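PDB 3TEF: Iron(III) ABC transporter, periplasmic iron-compound-binding protein from Vibrio cholerae, which probably binds iron-loaded catecholate siderophores in the periplasm and delivers them to an ABC transporter for iron uptake. Local coordinates for residues A[25-30]-A[65-70]; A[37-42]-A[59-64]. All coordinates share one frame; numbering follows the deposited sequence.

Contact 1 of 2, residues A[25-30]-A[65-70]; sequences IGVGAL and GSLFEP
Ile25, the last residue of strand 22-25, makes the tight half of this contact by sending its two side-chain branches to different parts of the turn 65-70. Ile25 CG2 lies anti to the backbone N and rests on the backbone, 3.5 Å from the carbonyl O of Ser66 and a little farther from that of Leu67. The other branch, on the opposite side of CB from the carbonyl carbon (chi1 -65°), reaches the pyrrolidine ring of Pro70, where Ile25 CD1 sits 3.7 Å from Pro70 CB and almost as near to Pro70 CG. The two side chains cross at about a right angle, and the methyl CD1 makes the contact with the ring. Beyond the strand fewer atoms meet. Leu67 offers one methyl, CD2, which lies 3.9 Å from Val27 CG2 and 4.1 Å from the CA of Gly26. No hydrogen bond joins the two segments.

The chain here leaves a parallel strand and enters helix 27-35 directly, with Gly26 as N-cap, a strand-to-helix junction of the kind found in the alpha/beta lobes of periplasmic binding proteins. The first helical turn closes through a bond from Leu30 N to Gly26 O, while Gly26 N is held by Ser44 OG.

On the outer side, the turn 65-70 is stabilised from within. Ser66 CB points away from 25-30, and its OG accepts from two backbone groups, Phe68 N at 3.2 Å and Glu69 N at 2.9 Å, forming an ST turn and an ST motif on one oxygen. A backbone bond from Ser66 N to Glu69 O closes the same turn. The exposed side chains of Phe68 and Glu69 also point away, Phe68 reaching Arg88, whereas Val27 is buried against Asn258 and Ile262 of helix 257-262.

Contact 2 of 2, residues A[37-42]-A[59-64]; sequences GIEPVA and DKYPSA
Between Glu39 and Tyr61 runs the one direct hydrogen bond of this contact, and it is very short: Tyr61 OH donates to Glu39 OE2 at 2.5 Å. The glutamate chain is fully extended, with CG anti to the backbone N (chi1 -173°), which carries the carboxylate out to the phenol. The carboxylate plane is turned 55° from that of the Tyr61 ring. Within 59-64, Lys60 CG lies over one face of this ring, offset toward its rim. Lys60 adds a looser electrostatic term, its NZ standing 4.0 Å from the same Glu39 OE2, beyond salt-bridge range. The positive charge would nevertheless be expected to favour the ionised carboxylate.

A second group of contacts involves backbone carbonyls. Pro40 O lies in the plane of the Tyr61 ring at its edge, 3.5 Å from Tyr61 CE1. Val41 O approaches Pro62 CD at 3.2 Å, and Pro62 O lies 3.4 Å from Ala42 CA. A water donates to Lys60 O at 3.0 Å and more weakly to Val41 O, bridging the two backbones.

Small apolar groups make up the third class. Ala42 CB is 4.4 Å from Pro62 CB and equally far from Ala64 CB.

These interactions join the connection that leaves helix 27-35, after the Schellman motif closed by Gly37, to the loop that follows strand 42-43. The chain thus returns alongside that strand, running about 60° from the direction of 39-42, at the outer border of the four-stranded parallel sheet: Pro62 and Ala64 both make backbone bonds to Val43, while Val41 and Ala42 bond on the sheet side to Val22 and Val24. Pro40 packs on Leu30 of helix 27-35, and the side chains of Ala42 and Ala64 both rest on Val23 of strand 22-25.

How the contacts relate
The two contacts illustrate how one strand-helix-strand unit is tied to the irregular chain that follows it. Along the sequence, 25-30 and 37-42 come first, then 59-64 runs straight into 65-70, so contact 2 is nested within the loop closed by contact 1. Their centres lie 12 Å apart, at opposite ends of helix 27-35 in sequence, and they meet where Ile25 CD1 packs 3.8 Å from Ala64 O and where Leu30 lies against Pro40. Both belong to the N-terminal lobe and its parallel sheet. The largely irregular loop before helix 72-77 is thereby held at 59-64 to the edge strand and at 65-70 to the strand-helix junction, within one lobe of a bilobed binding protein.

Contact 1 of 2, residues A[25-30]-A[65-70]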
loop_
_atom_site.group_PDB
_atom_site.type_symbol
_atom_site.label_atom_id
_atom_site.label_comp_id
_atom_site.label_asym_id
_atom_site.label_seq_id
_atom_site.Cartn_x
_atom_site.Cartn_y
_atom_site.Cartn_z
ATOM N N ILE A 25 4.420 -6.860 -11.455
ATOM C CA ILE A 25 4.792 -5.452 -11.429
ATOM C C ILE A 25 4.140 -4.808 -10.201
ATOM O O ILE A 25 2.944 -4.984 -9.969
ATOM C CB ILE A 25 4.331 -4.742 -12.702
ATOM C CG1 ILE A 25 5.085 -5.336 -13.900
ATOM C CG2 ILE A 25 4.612 -3.253 -12.593
ATOM C CD1 ILE A 25 4.561 -4.871 -15.249
ATOM N N GLY A 26 4.926 -4.085 -9.405
ATOM C CA GLY A 26 4.404 -3.475 -8.189
ATOM C C GLY A 26 4.931 -4.171 -6.937
ATOM O O GLY A 26 4.972 -5.401 -6.871
ATOM N N VAL A 27 5.294 -3.383 -5.933
ATOM C CA VAL A 27 5.880 -3.925 -4.707
ATOM C C VAL A 27 4.842 -4.594 -3.823
ATOM O O VAL A 27 5.148 -5.560 -3.128
ATOM C CB VAL A 27 6.622 -2.832 -3.925
ATOM C CG1 VAL A 27 7.243 -3.409 -2.640
ATOM C CG2 VAL A 27 7.686 -2.192 -4.810
ATOM N N GLY A 28 3.605 -4.090 -3.844
ATOM C CA GLY A 28 2.571 -4.676 -3.012
ATOM C C GLY A 28 2.190 -6.060 -3.505
ATOM O O GLY A 28 2.022 -6.991 -2.706
ATOM N N ALA A 29 2.042 -6.179 -4.827
ATOM C CA ALA A 29 1.769 -7.459 -5.472
ATOM C C ALA A 29 2.907 -8.454 -5.200
ATOM O O ALA A 29 2.667 -9.604 -4.834
ATOM C CB ALA A 29 1.575 -7.266 -6.972
ATOM N N LEU A 30 4.143 -7.993 -5.354
ATOM C CA LEU A 30 5.304 -8.853 -5.094
ATOM C C LEU A 30 5.364 -9.316 -3.620
ATOM O O LEU A 30 5.589 -10.500 -3.332
ATOM C CB LEU A 30 6.591 -8.136 -5.522
ATOM C CG LEU A 30 7.890 -8.945 -5.413
ATOM C CD1 LEU A 30 7.786 -10.278 -6.130
ATOM C CD2 LEU A 30 9.040 -8.129 -5.985
ATOM N N GLY A 65 10.062 -4.146 -15.999
ATOM C CA GLY A 65 9.867 -2.712 -16.115
ATOM C C GLY A 65 9.912 -2.004 -14.778
ATOM O O GLY A 65 10.455 -2.541 -13.814
ATOM N N SER A 66 9.367 -0.793 -14.728
ATOM C CA SER A 66 9.319 -0.017 -13.496
ATOM C C SER A 66 7.968 -0.222 -12.837
ATOM O O SER A 66 7.175 -1.018 -13.317
ATOM C CB SER A 66 9.531 1.466 -13.783
ATOM O OG SER A 66 8.412 2.016 -14.469
ATOM N N LEU A 67 7.717 0.480 -11.731
ATOM C CA LEU A 67 6.419 0.394 -11.070
ATOM C C LEU A 67 5.313 0.918 -11.966
ATOM O O LEU A 67 4.167 0.505 -11.836
ATOM C CB LEU A 67 6.404 1.184 -9.761
ATOM C CG LEU A 67 7.401 0.783 -8.668
ATOM C CD1 LEU A 67 7.100 1.583 -7.397
ATOM C CD2 LEU A 67 7.369 -0.714 -8.379
ATOM N N PHE A 68 5.664 1.839 -12.860
ATOM C CA PHE A 68 4.660 2.512 -13.694
ATOM C C PHE A 68 4.616 2.002 -15.137
ATOM O O PHE A 68 3.540 1.952 -15.759
ATOM C CB PHE A 68 4.933 4.020 -13.724
ATOM C CG PHE A 68 4.781 4.693 -12.390
ATOM C CD1 PHE A 68 3.548 5.170 -11.985
ATOM C CD2 PHE A 68 5.867 4.837 -11.546
ATOM C CE1 PHE A 68 3.401 5.784 -10.757
ATOM C CE2 PHE A 68 5.724 5.445 -10.307
ATOM C CZ PHE A 68 4.499 5.927 -9.919
ATOM N N GLU A 69 5.787 1.654 -15.666
ATOM C CA GLU A 69 5.964 1.370 -17.089
ATOM C C GLU A 69 6.482 -0.040 -17.342
ATOM O O GLU A 69 7.678 -0.310 -17.179
ATOM C CB GLU A 69 6.956 2.361 -17.699
ATOM C CG GLU A 69 6.543 3.814 -17.588
ATOM C CD GLU A 69 5.733 4.277 -18.782
ATOM O OE1 GLU A 69 4.767 3.571 -19.163
ATOM O OE2 GLU A 69 6.079 5.338 -19.359
ATOM N N PRO A 70 5.594 -0.942 -17.762
ATOM C CA PRO A 70 5.997 -2.318 -18.055
ATOM C C PRO A 70 6.938 -2.377 -19.253
ATOM O O PRO A 70 6.819 -1.566 -20.181
ATOM C CB PRO A 70 4.662 -3.010 -18.396
ATOM C CG PRO A 70 3.614 -2.148 -17.756
ATOM C CD PRO A 70 4.142 -0.752 -17.937
#

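Contact 2 of 2, residues A[37-42]-A[59-64]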
loop_
_atom_site.group_PDB
_atom_site.type_symbol
_atom_site.label_atom_id
_atom_site.label_comp_id
_atom_site.label_asym_id
_atom_site.label_seq_id
_atom_site.Cartn_x
_atom_site.Cartn_y
_atom_site.Cartn_z
ATOM N N GLY A 37 4.257 -17.669 -0.789
ATOM C CA GLY A 37 5.132 -18.751 -1.198
ATOM C C GLY A 37 5.272 -18.974 -2.686
ATOM O O GLY A 37 5.761 -20.014 -3.117
ATOM N N ILE A 38 4.846 -17.996 -3.479
ATOM C CA ILE A 38 4.943 -18.098 -4.934
ATOM C C ILE A 38 6.190 -17.372 -5.439
ATOM O O ILE A 38 6.488 -16.277 -4.972
ATOM C CB ILE A 38 3.702 -17.467 -5.607
ATOM C CG1 ILE A 38 2.404 -18.125 -5.106
ATOM C CG2 ILE A 38 3.842 -17.503 -7.124
ATOM C CD1 ILE A 38 2.343 -19.629 -5.316
ATOM N N GLU A 39 6.917 -17.966 -6.386
ATOM C CA GLU A 39 8.124 -17.325 -6.902
ATOM C C GLU A 39 7.945 -16.921 -8.362
ATOM O O GLU A 39 7.801 -17.775 -9.224
ATOM C CB GLU A 39 9.352 -18.230 -6.771
ATOM C CG GLU A 39 10.652 -17.520 -7.138
ATOM C CD GLU A 39 11.859 -18.428 -7.100
ATOM O OE1 GLU A 39 11.693 -19.627 -6.786
ATOM O OE2 GLU A 39 12.974 -17.939 -7.378
ATOM N N PRO A 40 7.984 -15.614 -8.636
ATOM C CA PRO A 40 7.750 -15.098 -9.994
ATOM C C PRO A 40 8.954 -15.332 -10.892
ATOM O O PRO A 40 10.056 -15.597 -10.386
ATOM C CB PRO A 40 7.584 -13.597 -9.771
ATOM C CG PRO A 40 8.445 -13.324 -8.559
ATOM C CD PRO A 40 8.257 -14.539 -7.665
ATOM N N VAL A 41 8.741 -15.236 -12.198
ATOM C CA VAL A 41 9.808 -15.394 -13.173
ATOM C C VAL A 41 10.417 -14.066 -13.626
ATOM O O VAL A 41 11.516 -14.047 -14.186
ATOM C CB VAL A 41 9.355 -16.200 -14.413
ATOM C CG1 VAL A 41 8.914 -17.603 -14.011
ATOM C CG2 VAL A 41 8.249 -15.470 -15.171
ATOM N N ALA A 42 9.710 -12.967 -13.378
ATOM C CA ALA A 42 10.183 -11.633 -13.734
ATOM C C ALA A 42 9.447 -10.611 -12.873
ATOM O O ALA A 42 8.301 -10.841 -12.467
ATOM C CB ALA A 42 9.955 -11.358 -15.209
ATOM N N ASP A 59 19.615 -9.719 -10.941
ATOM C CA ASP A 59 19.398 -10.168 -12.317
ATOM C C ASP A 59 18.962 -11.621 -12.395
ATOM O O ASP A 59 18.725 -12.127 -13.488
ATOM C CB ASP A 59 20.680 -10.038 -13.139
ATOM C CG ASP A 59 21.071 -8.606 -13.389
ATOM O OD1 ASP A 59 20.175 -7.732 -13.363
ATOM O OD2 ASP A 59 22.277 -8.358 -13.616
ATOM N N LYS A 60 18.879 -12.309 -11.261
ATOM C CA LYS A 60 18.270 -13.636 -11.267
ATOM C C LYS A 60 16.828 -13.493 -11.792
ATOM O O LYS A 60 16.285 -14.391 -12.432
ATOM C CB LYS A 60 18.267 -14.256 -9.871
ATOM C CG LYS A 60 17.691 -15.650 -9.849
ATOM C CD LYS A 60 17.767 -16.276 -8.468
ATOM C CE LYS A 60 16.996 -17.584 -8.431
ATOM N NZ LYS A 60 16.992 -18.161 -7.066
ATOM N N TYR A 61 16.226 -12.348 -11.506
ATOM C CA TYR A 61 14.866 -12.058 -11.956
ATOM C C TYR A 61 14.883 -10.947 -13.008
ATOM O O TYR A 61 15.180 -9.797 -12.699
ATOM C CB TYR A 61 14.010 -11.660 -10.750
ATOM C CG TYR A 61 13.983 -12.728 -9.686
ATOM C CD1 TYR A 61 13.065 -13.762 -9.748
ATOM C CD2 TYR A 61 14.920 -12.733 -8.638
ATOM C CE1 TYR A 61 13.035 -14.749 -8.806
ATOM C CE2 TYR A 61 14.892 -13.721 -7.680
ATOM C CZ TYR A 61 13.951 -14.730 -7.776
ATOM O OH TYR A 61 13.918 -15.725 -6.829
ATOM N N PRO A 62 14.573 -11.292 -14.269
ATOM C CA PRO A 62 14.578 -10.303 -15.352
ATOM C C PRO A 62 13.611 -9.164 -15.054
ATOM O O PRO A 62 12.587 -9.392 -14.418
ATOM C CB PRO A 62 14.086 -11.099 -16.564
ATOM C CG PRO A 62 14.466 -12.510 -16.255
ATOM C CD PRO A 62 14.299 -12.651 -14.759
ATOM N N SER A 63 13.946 -7.962 -15.507
ATOM C CA SER A 63 13.138 -6.785 -15.236
ATOM C C SER A 63 11.893 -6.778 -16.100
ATOM O O SER A 63 11.977 -6.883 -17.321
ATOM C CB SER A 63 13.917 -5.509 -15.527
ATOM O OG SER A 63 13.071 -4.386 -15.346
ATOM N N ALA A 64 10.745 -6.634 -15.455
ATOM C CA ALA A 64 9.484 -6.496 -16.170
ATOM C C ALA A 64 9.118 -5.024 -16.333
ATOM O O ALA A 64 7.996 -4.692 -16.755
ATOM C CB ALA A 64 8.392 -7.245 -15.439
HETATM O O HOH W 1 13.920 -16.157 -12.929
#